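Local coordinates for putative GH105 family protein (Salmonella enterica subsp. enterica serovar Paratyphi A, PDB 3QWT) that is of unconfirmed function but, as a possible GH105 member with an alpha/alpha toroid fold, probably acts as a glycoside hydrolase on unsaturated sugars, at residues L339-G344 / M362-A367. Residues are numbered along the deposited sequence; the frame is centred on the assembly and turned at random.
Sequences LQTSFG and MPYGQA
Y364, in the first turn of helix 363-377, reaches across to the loop backbone at S342. From CB the ring leaves between the backbone N and the carbonyl carbon (chi1 57°), a course that sends it end-on to the loop backbone. Y364 CE1 lies 3.9 Å from T341 CG2, an oblique methyl-to-ring approach. Y364 CZ comes within 3.5 Å of S342 O, which lies at the ring edge, in its plane. At the tip, Y364 OH donates to S342 O at 2.5 Å; the C=O...O angle of 139°, in the carbonyl plane, places the hydroxyl on a lone pair. G344 N is also close, but the angle is too poor for a bond. Within the helix segment, M362 CB sits 3.4 Å above one face of the Y364 ring, offset toward its rim; W67 also stacks on this ring.

Selenomethionine M362, at the N-cap position, bends at chi2 and chi3, bringing CE to 3.5 Å from F343 CE1. Its SE stands 5.0 Å from the F343 ring centroid and 81° off the normal, a Met-aromatic contact at the ring edge. Chemically, one directed phenol-to-carbonyl bond, flanked by apolar contacts, ties the loop to the start of the toroid's last helix and satisfies a buried hydroxyl.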
loop_
_atom_site.group_PDB
_atom_site.type_symbol
_atom_site.label_atom_id
_atom_site.label_comp_id
_atom_site.label_asym_id
_atom_site.label_seq_id
_atom_site.Cartn_x
_atom_site.Cartn_y
_atom_site.Cartn_z
ATOM N N LEU A 339 49.842 -18.900 11.449
ATOM C CA LEU A 339 50.879 -19.823 10.980
ATOM C C LEU A 339 50.609 -20.586 9.672
ATOM O O LEU A 339 51.199 -20.264 8.639
ATOM C CB LEU A 339 51.336 -20.767 12.102
ATOM C CG LEU A 339 52.148 -20.036 13.176
ATOM C CD1 LEU A 339 52.549 -20.966 14.322
ATOM C CD2 LEU A 339 53.368 -19.355 12.552
ATOM N N GLN A 340 49.741 -21.587 9.703
ATOM C CA GLN A 340 49.574 -22.460 8.539
ATOM C C GLN A 340 48.700 -21.886 7.410
ATOM O O GLN A 340 47.718 -22.505 6.999
ATOM C CB GLN A 340 49.002 -23.800 8.984
ATOM C CG GLN A 340 49.948 -24.619 9.803
ATOM C CD GLN A 340 50.769 -25.558 8.946
ATOM O OE1 GLN A 340 50.239 -26.491 8.340
ATOM N NE2 GLN A 340 52.069 -25.314 8.888
ATOM N N THR A 341 49.057 -20.714 6.902
ATOM C CA THR A 341 48.356 -20.130 5.767
ATOM C C THR A 341 48.971 -20.587 4.432
ATOM O O THR A 341 50.187 -20.553 4.266
ATOM C CB THR A 341 48.410 -18.591 5.829
ATOM O OG1 THR A 341 47.868 -18.133 7.077
ATOM C CG2 THR A 341 47.657 -17.973 4.650
ATOM N N SER A 342 48.131 -21.007 3.485
ATOM C CA SER A 342 48.586 -21.362 2.135
ATOM C C SER A 342 48.474 -20.168 1.198
ATOM O O SER A 342 47.552 -19.354 1.305
ATOM C CB SER A 342 47.790 -22.541 1.550
ATOM O OG SER A 342 46.427 -22.196 1.289
ATOM N N PHE A 343 49.423 -20.082 0.277
ATOM C CA PHE A 343 49.532 -18.975 -0.657
ATOM C C PHE A 343 48.397 -19.042 -1.667
ATOM O O PHE A 343 47.670 -20.029 -1.718
ATOM C CB PHE A 343 50.890 -19.026 -1.357
ATOM C CG PHE A 343 51.098 -17.928 -2.349
ATOM C CD1 PHE A 343 51.120 -16.604 -1.939
ATOM C CD2 PHE A 343 51.259 -18.214 -3.697
ATOM C CE1 PHE A 343 51.305 -15.583 -2.856
ATOM C CE2 PHE A 343 51.442 -17.201 -4.617
ATOM C CZ PHE A 343 51.471 -15.881 -4.196
ATOM N N GLY A 344 48.237 -17.985 -2.458
ATOM C CA GLY A 344 47.179 -17.941 -3.452
ATOM C C GLY A 344 47.124 -19.243 -4.219
ATOM O O GLY A 344 48.163 -19.744 -4.668
HETATM N N MSE A 362 49.483 -14.056 4.681
HETATM C CA MSE A 362 48.756 -13.298 3.666
HETATM C C MSE A 362 47.693 -12.409 4.282
HETATM O O MSE A 362 47.199 -12.687 5.371
HETATM C CB MSE A 362 48.120 -14.242 2.636
HETATM C CG MSE A 362 49.148 -15.100 1.907
HETATM SE SE MSE A 362 50.146 -14.019 0.614
HETATM C CE MSE A 362 48.844 -14.107 -0.840
ATOM N N PRO A 363 47.352 -11.314 3.593
ATOM C CA PRO A 363 46.264 -10.446 4.057
ATOM C C PRO A 363 45.021 -11.256 4.446
ATOM O O PRO A 363 44.458 -11.036 5.510
ATOM C CB PRO A 363 45.981 -9.566 2.837
ATOM C CG PRO A 363 47.306 -9.463 2.153
ATOM C CD PRO A 363 47.993 -10.804 2.369
ATOM N N TYR A 364 44.614 -12.203 3.611
ATOM C CA TYR A 364 43.423 -12.995 3.916
ATOM C C TYR A 364 43.630 -13.954 5.093
ATOM O O TYR A 364 42.688 -14.253 5.832
ATOM C CB TYR A 364 42.947 -13.752 2.682
ATOM C CG TYR A 364 43.987 -14.654 2.074
ATOM C CD1 TYR A 364 44.188 -15.941 2.558
ATOM C CD2 TYR A 364 44.756 -14.228 0.999
ATOM C CE1 TYR A 364 45.140 -16.780 1.991
ATOM C CE2 TYR A 364 45.703 -15.058 0.421
ATOM C CZ TYR A 364 45.897 -16.332 0.923
ATOM O OH TYR A 364 46.846 -17.154 0.344
ATOM N N GLY A 365 44.860 -14.429 5.269
ATOM C CA GLY A 365 45.181 -15.247 6.423
ATOM C C GLY A 365 44.904 -14.493 7.709
ATOM O O GLY A 365 44.146 -14.950 8.557
ATOM N N GLN A 366 45.522 -13.325 7.846
ATOM C CA GLN A 366 45.299 -12.461 8.998
ATOM C C GLN A 366 43.834 -12.030 9.103
ATOM O O GLN A 366 43.252 -11.983 10.188
ATOM C CB GLN A 366 46.167 -11.205 8.885
ATOM C CG GLN A 366 47.646 -11.471 8.610
ATOM C CD GLN A 366 48.269 -12.375 9.643
ATOM O OE1 GLN A 366 48.700 -13.490 9.335
ATOM N NE2 GLN A 366 48.314 -11.905 10.883
ATOM N N ALA A 367 43.238 -11.690 7.974
ATOM C CA ALA A 367 41.898 -11.129 8.014
ATOM C C ALA A 367 40.921 -12.187 8.488
ATOM O O ALA A 367 40.090 -11.936 9.358
ATOM C CB ALA A 367 41.490 -10.563 6.655
#